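Aminotransferase, class V family protein (Trichomonas vaginalis, PDB 5F8V) probably catalyses the reversible, pyridoxal-phosphate-dependent transamination between O-phospho-L-serine and 2-oxoglutarate, the second step of serine biosynthesis from 3-phosphoglycerate. Local coordinates at residues N156-G161 and M178-L183; A269-N274 and R300-M305; T29-S34 and M49-E54; A25-N30 and A250-N255; E111-A116 and V120-V125. All blocks are in the same frame, centred on the assembly; numbering follows the deposited sequence.

Contact 1 of 5, residues N156-G161 and M178-L183; sequences NETIQG and MSSNFL
In the wall of the pyridoxal phosphate site, the hydroxyl of Ser180 is held between the side chains of Asn156 and Thr158. Asn156 donates through ND2 to Ser180 OG at 2.7 Å in a nearly straight bond (N-H...O 167°), with the oxygen close to the amide plane. Ser180 OG in turn donates to Thr158 OG1 at 3.0 Å, so amide, serine and threonine form a short hydrogen-bonded chain. Ser180 chi1 of 55° places OG between its own backbone N and carbonyl carbon, facing both partners. Thr158 OG1 is also hydrogen-bonded to O3 of the lysine-pyridoxal phosphate residue at position 202, so the hydrogen-bonded chain reaches the cofactor. The Asn156 amide is fixed at both ends from outside, ND2 by Asn304 OD1 and OD1 by Ser301 OG, which settles its rotation. Beside the polar cluster, Asn156 CB rests against Asn181 CB at 3.8 Å, while the amide of Asn181 turns to Asp155. A water joins the two backbones: it donates to Asn156 O (3.0 Å) and accepts from Ser180 N (3.2 Å). Both segments follow closely on parallel strands, 148-154 and 174-177, of the central mixed sheet. Loops gathered at strand ends round the cofactor in this way are characteristic of the large domain of fold-type I aminotransferases, to which the class-V family belongs.

Contact 2 of 5, residues A269-N274 and R300-M305; sequences AMDALN and RSRMNM
Asp271 and Arg302 make the charged part of this contact, a salt bridge of 3.1 Å from OD1 to NH1. The two side chains cross at about a right angle, their carboxylate and guanidinium planes are 65° apart, and the oxygen lies well out of the guanidinium plane, so the attraction is one of charge without a directed N-H. Directed bonds of the guanidinium go elsewhere: NH2 is hydrogen-bonded to Ser184 OG and salt-bridged to Glu163, while Asp271 OD2 pairs with Lys275. Van der Waals contact comes from Met303, bent at chi2 and chi3, whose methyl CE meets the Asn274 side chain at ND2 (3.4 Å) and CB (3.5 Å). The same methyl lies 3.9 Å above one face of the Arg302 guanidinium, toward its rim. Asn274 ND2 is hydrogen-bonded to Asn351. The turn itself is shaped by Ser301 OG, which accepts from Met303 N and Asn304 N, both at 3.0 Å, as in an ST turn and ST motif. A water sits between the carbonyls, near Asn274 O and Arg302 O. Helix 267-286 thus lies over the turn leading into strand 304-307, which pairs antiparallel with strand 345-348; farther along the same helix, Val281 and Tyr282 pack on Met305.

Contact 3 of 5, residues T29-S34 and M49-E54; sequences TNWRNS and MEEQKE
Trp31 and Arg32 face helix 46-63 with the edges of their flat groups, Trp31 against Glu51 and Arg32 against Glu50. The indole brings the rim of its six-membered ring to Glu51: CZ2 lies 3.6 Å from OE1, which sits in the ring plane, and CH2 lies 3.8 Å from CB. Glu51 CG is anti to its backbone N and the chain then bends at chi2 (67°), laying CB and CG along the indole rim; the carboxylate stands almost perpendicular to the ring, planes 88° apart. Arg32, whose CG lies over the centre of the indole face, crosses Glu50 at about a right angle. The two form a salt bridge, NH1 donating to OE1 at 2.8 Å in a moderately bent bond, on the syn side but 31° out of the carboxylate plane; NH2 adds a weak bond of 3.4 Å to the same OE1. A water donates to Glu51 OE1 at 2.7 Å and accepts weakly from Arg32 NH2. The type I' turn from Trp31 to Ser34 presents both side chains. Glu51, buried, turns OE2 to Asn255 of helix 248-263. The exposed Arg32 thus forms a peripheral ion pair, probably softened by solvent, whereas the buried Glu51 carboxylate is satisfied by amide and water and perhaps feels the arginine's charge only at longer range.

Contact 4 of 5, residues A25-N30 and A250-N255; sequences AAEMTN and AIYFAN
A chi1 of 74° puts Glu27 CG between its backbone N and carbonyl carbon, and the chain then runs extended (chi2 -162°) to bring the carboxylate to the phenol of Tyr252. Tyr252 comes from the opposite direction, its ring carried off helix 248-263 with CG anti to the backbone N. The phenol donates its proton to Glu27 OE1 at 2.6 Å, a short bond that uses the anti lone pair of the oxygen, the one facing away from OE2. OE1 lies at the edge of the ring and in its plane, 3.2 Å from Tyr252 CE1, while the carboxylate is turned 50° from the ring. The same oxygen also takes a hydrogen bond from His256 NE2, one helical turn beyond Tyr252, so OE1 is gripped by two donors from helix 248-263. Glu27 is the first residue to leave helical geometry after helix 18-26, and the contact ties the end of this N-terminal helix to a helix some 220 residues later in the fold-type I architecture of this class-V aminotransferase. Tyr252 is steadied by aromatic neighbours: Trp31 and His256 each meet it edge-to-face, and Phe249 meets it with planes at about 45°. On the next position of the helix, Phe253 packs against Cys20, Leu21 and Ala24 of helix 18-26. Segment 25-30 also reaches the second subunit: Met28 packs on Met28 of that subunit, and Thr29 O accepts from Arg5 of that subunit.

Contact 5 of 5, residues E111-A116 and V120-V125; sequences ECKRLA and VTVNSV
Val122 supplies the nonpolar side of this contact, its two methyl groups directed at the helix backbone and at Cys112. CG2 approaches Cys112 SG at 4.1 Å and Cys112 O at 4.0 Å, while CG1 lies 3.9 Å from Lys113 N of the helix backbone. With Cys112 SG anti to its backbone N (chi1 -168°), the sulfur reaches into the layer between helix and sheet; the side chain also touches Val96 and Tyr98 of strand 95-98. The segments are the last two elements of a beta-alpha-beta crossover, strand 95-98, helix 103-115 and strand 121-124, the last being, within this chain, an outermost strand of the seven-stranded sheet and parallel to 95-98. On the polar side, the exposed Lys113 has a chain extended up to a bend at chi4 (68°), which carries NZ to within 2.7 Å of Val122 O. A water accepts from Val122 N at 2.8 Å and weakly from Lys113 NZ at 3.4 Å. On the helix itself, Arg114 NH1 forms a salt bridge with Glu111 OE1 at 3.0 Å. Glu111 OE2 bonds to Ser83 OG and to Ile229 N of the second subunit, and Arg114 NH2 bonds to Cys227 O of that subunit.

How the contacts relate
Contacts 3 and 4 open along the chain from the same region, sharing Thr29 and Asn30; their centres are 9 Å apart, and Asn255 of contact 4 bonds to helix 46-63 of contact 3. Contact 5 and then contact 1 lie within the long loop closed by contact 4, and contact 2 follows. Contacts 1 and 2 touch, with centres 10 Å apart, through the Asn156 amide, linking the cofactor-site loops of the central sheet to strand 304-307. Contact 5, on the far edge of that sheet, lies about 40 Å from contact 4 between centres. Contacts 3, 4 and 5 all reach the second subunit, so the dimer interface is met in two widely separated regions.

Contact 1 of 5, residues N156-G161 and M178-L183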
# COMPACT_ATOMS: atom_id res chain seq x y z
N ASN A 156 -0.29 -20.27 9.14
CA ASN A 156 -1.52 -20.17 9.93
C ASN A 156 -2.73 -19.83 9.06
O ASN A 156 -2.84 -18.72 8.54
CB ASN A 156 -1.35 -19.14 11.05
CG ASN A 156 -2.57 -19.05 11.94
OD1 ASN A 156 -2.86 -19.97 12.72
ND2 ASN A 156 -3.34 -17.99 11.78
N GLU A 157 -3.64 -20.79 8.89
CA GLU A 157 -4.85 -20.56 8.10
C GLU A 157 -5.91 -19.92 8.98
O GLU A 157 -6.39 -20.52 9.94
CB GLU A 157 -5.34 -21.84 7.42
CG GLU A 157 -4.50 -22.25 6.23
CD GLU A 157 -4.73 -21.44 4.97
OE1 GLU A 157 -5.61 -20.55 4.96
OE2 GLU A 157 -4.05 -21.70 3.94
N THR A 158 -6.24 -18.67 8.66
CA THR A 158 -7.03 -17.77 9.49
C THR A 158 -8.50 -18.23 9.62
O THR A 158 -9.10 -18.15 10.71
CB THR A 158 -6.93 -16.33 8.89
OG1 THR A 158 -5.56 -16.07 8.56
CG2 THR A 158 -7.38 -15.27 9.84
N ILE A 159 -9.06 -18.74 8.53
CA ILE A 159 -10.47 -19.13 8.49
C ILE A 159 -10.70 -20.54 9.08
O ILE A 159 -11.70 -20.77 9.77
CB ILE A 159 -11.03 -19.04 7.04
CG1 ILE A 159 -10.91 -17.59 6.54
CG2 ILE A 159 -12.48 -19.51 6.97
CD1 ILE A 159 -11.01 -17.45 5.04
N GLN A 160 -9.77 -21.45 8.81
CA GLN A 160 -9.87 -22.83 9.30
C GLN A 160 -9.30 -23.00 10.71
O GLN A 160 -9.66 -23.95 11.41
CB GLN A 160 -9.18 -23.78 8.33
CG GLN A 160 -9.92 -23.99 7.01
CD GLN A 160 -9.76 -22.84 6.03
OE1 GLN A 160 -8.74 -22.16 6.00
NE2 GLN A 160 -10.78 -22.63 5.22
N GLY A 161 -8.43 -22.10 11.14
CA GLY A 161 -7.75 -22.25 12.44
C GLY A 161 -6.78 -23.42 12.49
O GLY A 161 -6.70 -24.10 13.52
N MET A 178 2.99 -16.09 6.45
CA MET A 178 2.83 -15.91 7.88
C MET A 178 1.99 -14.69 8.20
O MET A 178 2.17 -14.05 9.26
CB MET A 178 4.20 -15.78 8.52
CG MET A 178 5.03 -17.06 8.43
SD MET A 178 6.51 -16.85 9.43
CE MET A 178 7.06 -18.55 9.60
N SER A 179 1.06 -14.36 7.31
CA SER A 179 0.28 -13.12 7.47
C SER A 179 -0.40 -13.04 8.83
O SER A 179 -0.24 -12.05 9.56
CB SER A 179 -0.71 -12.95 6.32
OG SER A 179 -0.02 -12.56 5.14
N SER A 180 -1.06 -14.12 9.23
CA SER A 180 -1.84 -14.13 10.46
C SER A 180 -1.12 -14.64 11.72
O SER A 180 -1.73 -14.71 12.78
CB SER A 180 -3.12 -14.94 10.24
OG SER A 180 -2.82 -16.24 9.77
N ASN A 181 0.17 -14.99 11.62
CA ASN A 181 0.94 -15.33 12.83
C ASN A 181 2.35 -14.72 12.92
O ASN A 181 3.16 -15.14 13.76
CB ASN A 181 0.94 -16.86 13.05
CG ASN A 181 1.96 -17.61 12.20
OD1 ASN A 181 2.55 -17.06 11.28
ND2 ASN A 181 2.17 -18.88 12.51
N PHE A 182 2.62 -13.71 12.10
CA PHE A 182 3.94 -13.09 12.05
C PHE A 182 4.19 -12.35 13.33
O PHE A 182 3.36 -11.54 13.75
CB PHE A 182 4.04 -12.11 10.88
CG PHE A 182 5.44 -11.67 10.56
CD1 PHE A 182 5.80 -10.32 10.58
CD2 PHE A 182 6.40 -12.61 10.19
CE1 PHE A 182 7.09 -9.92 10.26
CE2 PHE A 182 7.69 -12.21 9.88
CZ PHE A 182 8.04 -10.87 9.91
N LEU A 183 5.34 -12.62 13.96
CA LEU A 183 5.74 -12.03 15.25
C LEU A 183 4.84 -12.43 16.43
O LEU A 183 4.77 -11.73 17.44
CB LEU A 183 5.88 -10.50 15.14
CG LEU A 183 6.76 -10.00 13.99
CD1 LEU A 183 6.50 -8.53 13.72
CD2 LEU A 183 8.24 -10.24 14.29
O HOH W 1 -0.42 -17.00 8.12

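Contact 2 of 5, residues A269-N274 and R300-M305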
# COMPACT_ATOMS: atom_id res chain seq x y z
N ALA A 269 8.01 -14.47 24.60
CA ALA A 269 6.96 -13.97 25.49
C ALA A 269 5.60 -13.87 24.79
O ALA A 269 4.58 -14.16 25.41
CB ALA A 269 7.35 -12.63 26.08
N MET A 270 5.59 -13.44 23.52
CA MET A 270 4.35 -13.39 22.73
C MET A 270 3.77 -14.80 22.58
O MET A 270 2.57 -15.00 22.75
CB MET A 270 4.57 -12.79 21.33
CG MET A 270 4.88 -11.29 21.21
SD MET A 270 3.88 -10.05 22.07
CE MET A 270 2.26 -10.79 22.27
N ASP A 271 4.63 -15.76 22.27
CA ASP A 271 4.21 -17.14 22.12
C ASP A 271 3.55 -17.67 23.40
O ASP A 271 2.51 -18.31 23.33
CB ASP A 271 5.39 -18.02 21.71
CG ASP A 271 4.98 -19.42 21.34
OD1 ASP A 271 3.95 -19.60 20.66
OD2 ASP A 271 5.70 -20.36 21.74
N ALA A 272 4.14 -17.37 24.56
CA ALA A 272 3.57 -17.79 25.86
C ALA A 272 2.22 -17.11 26.15
O ALA A 272 1.29 -17.76 26.61
CB ALA A 272 4.55 -17.54 27.00
N LEU A 273 2.13 -15.81 25.89
CA LEU A 273 0.87 -15.08 26.14
C LEU A 273 -0.24 -15.50 25.18
O LEU A 273 -1.39 -15.65 25.59
CB LEU A 273 1.09 -13.57 26.06
CG LEU A 273 2.01 -12.98 27.14
CD1 LEU A 273 2.25 -11.50 26.84
CD2 LEU A 273 1.45 -13.18 28.54
N ASN A 274 0.12 -15.73 23.93
CA ASN A 274 -0.82 -16.20 22.93
C ASN A 274 -1.32 -17.63 23.20
O ASN A 274 -2.51 -17.91 23.03
CB ASN A 274 -0.22 -16.05 21.54
CG ASN A 274 -0.06 -14.59 21.12
OD1 ASN A 274 -0.81 -13.71 21.56
ND2 ASN A 274 0.90 -14.34 20.23
N ARG A 300 -4.18 -26.97 16.11
CA ARG A 300 -5.02 -25.83 16.52
C ARG A 300 -4.24 -24.52 16.55
O ARG A 300 -3.19 -24.42 17.19
CB ARG A 300 -5.68 -26.08 17.87
CG ARG A 300 -6.96 -26.90 17.76
CD ARG A 300 -7.59 -27.15 19.12
NE ARG A 300 -9.00 -27.56 18.99
CZ ARG A 300 -9.78 -27.90 20.01
NH1 ARG A 300 -9.32 -27.90 21.26
NH2 ARG A 300 -11.05 -28.25 19.78
N SER A 301 -4.77 -23.52 15.85
CA SER A 301 -4.19 -22.19 15.81
C SER A 301 -4.27 -21.50 17.17
O SER A 301 -5.28 -21.61 17.88
CB SER A 301 -4.90 -21.35 14.75
OG SER A 301 -4.44 -20.01 14.72
N ARG A 302 -3.19 -20.79 17.51
CA ARG A 302 -3.19 -19.90 18.67
C ARG A 302 -3.85 -18.57 18.33
O ARG A 302 -4.24 -17.85 19.24
CB ARG A 302 -1.77 -19.62 19.16
CG ARG A 302 -0.96 -20.84 19.60
CD ARG A 302 0.55 -20.58 19.58
NE ARG A 302 0.94 -20.06 18.27
CZ ARG A 302 1.48 -18.86 18.02
NH1 ARG A 302 1.82 -18.03 19.00
NH2 ARG A 302 1.72 -18.52 16.75
N MET A 303 -3.93 -18.23 17.04
CA MET A 303 -4.33 -16.90 16.58
C MET A 303 -5.79 -16.81 16.16
O MET A 303 -6.42 -15.77 16.35
CB MET A 303 -3.46 -16.49 15.38
CG MET A 303 -1.96 -16.41 15.62
SD MET A 303 -1.46 -14.98 16.61
CE MET A 303 -1.42 -15.73 18.23
N ASN A 304 -6.33 -17.88 15.57
CA ASN A 304 -7.70 -17.89 15.07
C ASN A 304 -8.39 -19.16 15.53
O ASN A 304 -7.95 -20.26 15.21
CB ASN A 304 -7.71 -17.80 13.54
CG ASN A 304 -6.88 -16.63 13.02
OD1 ASN A 304 -5.69 -16.78 12.74
ND2 ASN A 304 -7.50 -15.44 12.92
N MET A 305 -9.47 -18.99 16.29
CA MET A 305 -10.15 -20.10 16.93
C MET A 305 -11.58 -20.15 16.42
O MET A 305 -12.47 -19.57 17.05
CB MET A 305 -10.13 -19.89 18.45
CG MET A 305 -8.76 -20.15 19.05
SD MET A 305 -8.18 -18.92 20.21
CE MET A 305 -7.42 -17.72 19.13
O HOH W 2 -4.07 -15.93 21.54

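Contact 3 of 5, residues T29-S34 and M49-E54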
# COMPACT_ATOMS: atom_id res chain seq x y z
N THR A 29 1.04 15.81 14.98
CA THR A 29 1.33 17.10 14.34
C THR A 29 2.81 17.47 14.34
O THR A 29 3.24 18.33 13.57
CB THR A 29 0.53 18.25 14.99
OG1 THR A 29 1.07 18.56 16.28
CG2 THR A 29 -0.94 17.88 15.14
N ASN A 30 3.59 16.82 15.20
CA ASN A 30 5.02 17.09 15.29
C ASN A 30 5.79 15.85 15.72
O ASN A 30 5.82 15.50 16.91
CB ASN A 30 5.28 18.25 16.25
CG ASN A 30 6.64 18.89 16.02
OD1 ASN A 30 7.62 18.21 15.73
ND2 ASN A 30 6.70 20.22 16.13
N TRP A 31 6.42 15.20 14.74
CA TRP A 31 7.14 13.95 14.94
C TRP A 31 8.62 14.22 15.24
O TRP A 31 9.30 14.87 14.45
CB TRP A 31 6.99 13.06 13.71
CG TRP A 31 7.76 11.80 13.78
CD1 TRP A 31 7.68 10.84 14.74
CD2 TRP A 31 8.72 11.34 12.82
NE1 TRP A 31 8.55 9.82 14.46
CE2 TRP A 31 9.19 10.09 13.28
CE3 TRP A 31 9.22 11.86 11.62
CZ2 TRP A 31 10.15 9.36 12.58
CZ3 TRP A 31 10.18 11.13 10.92
CH2 TRP A 31 10.63 9.89 11.40
N ARG A 32 9.08 13.68 16.37
CA ARG A 32 10.42 13.92 16.95
C ARG A 32 10.95 15.35 16.83
O ARG A 32 12.11 15.57 16.48
CB ARG A 32 11.44 12.88 16.44
CG ARG A 32 11.82 13.00 14.97
CD ARG A 32 13.28 12.63 14.71
NE ARG A 32 13.44 11.36 14.00
CZ ARG A 32 14.60 10.87 13.57
NH1 ARG A 32 15.75 11.51 13.78
NH2 ARG A 32 14.61 9.71 12.93
N ASN A 33 10.08 16.31 17.12
CA ASN A 33 10.43 17.73 17.14
C ASN A 33 10.92 18.26 15.77
O ASN A 33 11.72 19.20 15.71
CB ASN A 33 11.47 17.99 18.27
CG ASN A 33 11.21 19.27 19.05
OD1 ASN A 33 10.08 19.79 19.10
ND2 ASN A 33 12.25 19.78 19.68
N SER A 34 10.42 17.67 14.68
CA SER A 34 10.82 18.03 13.31
C SER A 34 10.06 19.24 12.77
O SER A 34 10.51 19.88 11.81
CB SER A 34 10.60 16.86 12.36
OG SER A 34 9.22 16.61 12.16
N MET A 49 14.81 8.32 6.43
CA MET A 49 15.82 7.28 6.21
C MET A 49 16.35 6.64 7.51
O MET A 49 16.68 5.47 7.51
CB MET A 49 16.96 7.81 5.34
CG MET A 49 16.54 7.94 3.88
SD MET A 49 17.75 8.79 2.85
CE MET A 49 19.06 7.57 2.73
N GLU A 50 16.41 7.41 8.59
CA GLU A 50 16.73 6.86 9.92
C GLU A 50 15.61 5.96 10.47
O GLU A 50 15.89 4.88 10.99
CB GLU A 50 17.00 7.98 10.92
CG GLU A 50 18.34 8.68 10.74
CD GLU A 50 18.60 9.72 11.82
OE1 GLU A 50 17.73 10.58 12.06
OE2 GLU A 50 19.70 9.69 12.42
N GLU A 51 14.36 6.42 10.36
CA GLU A 51 13.21 5.66 10.86
C GLU A 51 13.11 4.29 10.19
O GLU A 51 12.90 3.28 10.86
CB GLU A 51 11.91 6.44 10.65
CG GLU A 51 10.62 5.73 11.10
CD GLU A 51 10.51 5.50 12.60
OE1 GLU A 51 11.30 6.06 13.39
OE2 GLU A 51 9.59 4.78 13.02
N GLN A 52 13.24 4.27 8.87
CA GLN A 52 13.09 3.03 8.12
C GLN A 52 14.25 2.08 8.36
O GLN A 52 14.05 0.88 8.47
CB GLN A 52 12.95 3.29 6.63
CG GLN A 52 12.63 2.02 5.86
CD GLN A 52 12.17 2.29 4.45
OE1 GLN A 52 11.34 3.17 4.22
NE2 GLN A 52 12.67 1.51 3.50
N LYS A 53 15.46 2.64 8.43
CA LYS A 53 16.65 1.89 8.82
C LYS A 53 16.42 1.25 10.19
O LYS A 53 16.58 0.04 10.33
CB LYS A 53 17.87 2.82 8.86
CG LYS A 53 19.21 2.15 9.12
CD LYS A 53 20.31 3.22 9.17
CE LYS A 53 21.53 2.77 9.97
NZ LYS A 53 22.36 3.92 10.42
N GLU A 54 16.02 2.06 11.16
CA GLU A 54 15.73 1.60 12.51
C GLU A 54 14.65 0.50 12.53
O GLU A 54 14.83 -0.54 13.16
CB GLU A 54 15.31 2.78 13.40
CG GLU A 54 15.07 2.42 14.86
CD GLU A 54 14.49 3.59 15.63
OE1 GLU A 54 13.35 3.47 16.14
OE2 GLU A 54 15.17 4.62 15.73
O HOH W 3 13.53 7.49 13.80

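Contact 4 of 5, residues A25-N30 and A250-N255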
# COMPACT_ATOMS: atom_id res chain seq x y z
N ALA A 25 -0.99 9.27 18.14
CA ALA A 25 -1.83 10.47 18.26
C ALA A 25 -1.08 11.64 18.92
O ALA A 25 -1.20 12.78 18.46
CB ALA A 25 -3.10 10.15 19.04
N ALA A 26 -0.31 11.36 19.97
CA ALA A 26 0.43 12.40 20.70
C ALA A 26 1.49 13.14 19.86
O ALA A 26 1.75 14.31 20.11
CB ALA A 26 1.06 11.83 21.96
N GLU A 27 2.11 12.46 18.90
CA GLU A 27 3.11 13.09 18.02
C GLU A 27 2.60 13.33 16.58
O GLU A 27 3.40 13.54 15.67
CB GLU A 27 4.41 12.26 18.03
CG GLU A 27 4.37 10.94 17.26
CD GLU A 27 5.49 9.97 17.63
OE1 GLU A 27 5.43 8.82 17.17
OE2 GLU A 27 6.42 10.34 18.38
N MET A 28 1.28 13.36 16.40
CA MET A 28 0.66 13.39 15.07
C MET A 28 0.95 14.67 14.29
O MET A 28 1.08 14.62 13.07
CB MET A 28 -0.86 13.18 15.17
CG MET A 28 -1.65 13.21 13.86
SD MET A 28 -1.16 11.97 12.64
CE MET A 28 -1.66 10.49 13.50
N THR A 29 1.04 15.81 14.98
CA THR A 29 1.33 17.10 14.34
C THR A 29 2.81 17.47 14.34
O THR A 29 3.24 18.33 13.57
CB THR A 29 0.53 18.25 14.99
OG1 THR A 29 1.07 18.56 16.28
CG2 THR A 29 -0.94 17.88 15.14
N ASN A 30 3.59 16.82 15.20
CA ASN A 30 5.02 17.09 15.29
C ASN A 30 5.79 15.85 15.72
O ASN A 30 5.82 15.50 16.91
CB ASN A 30 5.28 18.25 16.25
CG ASN A 30 6.64 18.89 16.02
OD1 ASN A 30 7.62 18.21 15.73
ND2 ASN A 30 6.70 20.22 16.13
N ALA A 250 2.76 3.41 7.50
CA ALA A 250 2.64 2.00 7.86
C ALA A 250 3.93 1.46 8.49
O ALA A 250 3.88 0.68 9.45
CB ALA A 250 2.26 1.18 6.64
N ILE A 251 5.08 1.90 7.97
CA ILE A 251 6.38 1.44 8.45
C ILE A 251 6.67 2.03 9.83
O ILE A 251 7.06 1.30 10.74
CB ILE A 251 7.52 1.78 7.45
CG1 ILE A 251 7.33 0.99 6.15
CG2 ILE A 251 8.89 1.47 8.04
CD1 ILE A 251 7.93 1.65 4.93
N TYR A 252 6.48 3.34 9.95
CA TYR A 252 6.54 4.05 11.23
C TYR A 252 5.66 3.38 12.30
O TYR A 252 6.09 3.18 13.43
CB TYR A 252 6.14 5.53 11.04
CG TYR A 252 5.48 6.22 12.22
CD1 TYR A 252 6.25 6.88 13.18
CD2 TYR A 252 4.09 6.23 12.37
CE1 TYR A 252 5.65 7.51 14.25
CE2 TYR A 252 3.49 6.85 13.45
CZ TYR A 252 4.27 7.49 14.39
OH TYR A 252 3.66 8.12 15.45
N PHE A 253 4.42 3.06 11.93
CA PHE A 253 3.49 2.46 12.88
C PHE A 253 3.86 1.02 13.21
O PHE A 253 3.76 0.60 14.35
CB PHE A 253 2.04 2.56 12.40
CG PHE A 253 1.05 2.41 13.52
CD1 PHE A 253 0.40 1.20 13.73
CD2 PHE A 253 0.81 3.45 14.39
CE1 PHE A 253 -0.50 1.05 14.77
CE2 PHE A 253 -0.08 3.31 15.44
CZ PHE A 253 -0.74 2.11 15.63
N ALA A 254 4.31 0.27 12.21
CA ALA A 254 4.87 -1.05 12.43
C ALA A 254 6.00 -1.01 13.46
O ALA A 254 6.03 -1.83 14.38
CB ALA A 254 5.37 -1.64 11.12
N ASN A 255 6.89 -0.03 13.31
CA ASN A 255 8.02 0.15 14.21
C ASN A 255 7.59 0.41 15.65
O ASN A 255 8.21 -0.09 16.59
CB ASN A 255 8.94 1.29 13.72
CG ASN A 255 10.28 1.33 14.42
OD1 ASN A 255 10.76 0.32 14.95
ND2 ASN A 255 10.91 2.49 14.42

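Contact 5 of 5, residues E111-A116 and V120-V125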
# COMPACT_ATOMS: atom_id res chain seq x y z
N GLU A 111 -3.57 -18.36 -7.79
CA GLU A 111 -2.96 -17.23 -8.50
C GLU A 111 -1.76 -17.68 -9.35
O GLU A 111 -1.64 -17.25 -10.50
CB GLU A 111 -2.59 -16.10 -7.52
CG GLU A 111 -1.78 -14.93 -8.08
CD GLU A 111 -2.49 -14.13 -9.17
OE1 GLU A 111 -3.59 -14.48 -9.63
OE2 GLU A 111 -1.91 -13.10 -9.58
N CYS A 112 -0.91 -18.54 -8.80
CA CYS A 112 0.20 -19.12 -9.57
C CYS A 112 -0.32 -19.95 -10.77
O CYS A 112 0.20 -19.83 -11.88
CB CYS A 112 1.09 -19.97 -8.68
SG CYS A 112 2.66 -20.45 -9.47
N LYS A 113 -1.36 -20.76 -10.55
CA LYS A 113 -1.98 -21.54 -11.63
C LYS A 113 -2.56 -20.60 -12.69
O LYS A 113 -2.33 -20.79 -13.89
CB LYS A 113 -3.06 -22.49 -11.08
CG LYS A 113 -3.28 -23.74 -11.92
CD LYS A 113 -3.94 -24.85 -11.11
CE LYS A 113 -3.69 -26.24 -11.69
NZ LYS A 113 -2.27 -26.69 -11.61
N ARG A 114 -3.27 -19.57 -12.24
CA ARG A 114 -3.86 -18.57 -13.14
C ARG A 114 -2.81 -17.87 -14.01
O ARG A 114 -3.00 -17.78 -15.23
CB ARG A 114 -4.63 -17.53 -12.33
CG ARG A 114 -5.39 -16.51 -13.17
CD ARG A 114 -5.81 -15.29 -12.37
NE ARG A 114 -5.69 -14.08 -13.19
CZ ARG A 114 -4.67 -13.21 -13.19
NH1 ARG A 114 -3.60 -13.36 -12.40
NH2 ARG A 114 -4.72 -12.17 -14.01
N LEU A 115 -1.73 -17.38 -13.40
CA LEU A 115 -0.67 -16.70 -14.14
C LEU A 115 -0.09 -17.57 -15.27
O LEU A 115 0.29 -17.04 -16.31
CB LEU A 115 0.45 -16.24 -13.20
CG LEU A 115 0.12 -15.11 -12.22
CD1 LEU A 115 1.21 -14.99 -11.17
CD2 LEU A 115 -0.09 -13.78 -12.93
N ALA A 116 -0.01 -18.88 -15.06
CA ALA A 116 0.34 -19.86 -16.09
C ALA A 116 1.66 -19.56 -16.78
O ALA A 116 1.70 -19.26 -17.97
CB ALA A 116 -0.80 -19.99 -17.11
N VAL A 120 5.89 -24.58 -16.58
CA VAL A 120 5.97 -24.76 -15.14
C VAL A 120 4.76 -25.54 -14.65
O VAL A 120 3.62 -25.09 -14.84
CB VAL A 120 6.08 -23.43 -14.36
CG1 VAL A 120 6.25 -23.69 -12.88
CG2 VAL A 120 7.25 -22.60 -14.88
N THR A 121 5.00 -26.69 -14.04
CA THR A 121 3.95 -27.50 -13.43
C THR A 121 3.60 -26.89 -12.07
O THR A 121 4.43 -26.87 -11.17
CB THR A 121 4.40 -28.97 -13.26
OG1 THR A 121 4.77 -29.51 -14.54
CG2 THR A 121 3.29 -29.83 -12.67
N VAL A 122 2.37 -26.39 -11.93
CA VAL A 122 1.88 -25.86 -10.66
C VAL A 122 1.16 -27.00 -9.93
O VAL A 122 0.01 -27.31 -10.22
CB VAL A 122 0.94 -24.66 -10.86
CG1 VAL A 122 0.57 -24.04 -9.51
CG2 VAL A 122 1.58 -23.63 -11.78
N ASN A 123 1.86 -27.60 -8.97
CA ASN A 123 1.42 -28.83 -8.34
C ASN A 123 0.84 -28.58 -6.95
O ASN A 123 1.50 -27.95 -6.11
CB ASN A 123 2.59 -29.80 -8.25
CG ASN A 123 2.20 -31.15 -7.68
OD1 ASN A 123 1.19 -31.73 -8.09
ND2 ASN A 123 2.98 -31.65 -6.73
N SER A 124 -0.38 -29.05 -6.72
CA SER A 124 -0.96 -29.11 -5.38
C SER A 124 -0.50 -30.41 -4.71
O SER A 124 -0.81 -31.50 -5.20
CB SER A 124 -2.48 -29.05 -5.45
OG SER A 124 -3.04 -29.10 -4.15
N VAL A 125 0.20 -30.28 -3.59
CA VAL A 125 0.95 -31.37 -2.93
C VAL A 125 0.07 -32.44 -2.27
O VAL A 125 0.40 -33.64 -2.32
CB VAL A 125 1.93 -30.77 -1.87
CG1 VAL A 125 2.44 -31.81 -0.89
CG2 VAL A 125 3.11 -30.10 -2.57
O HOH W 4 0.26 -26.08 -13.80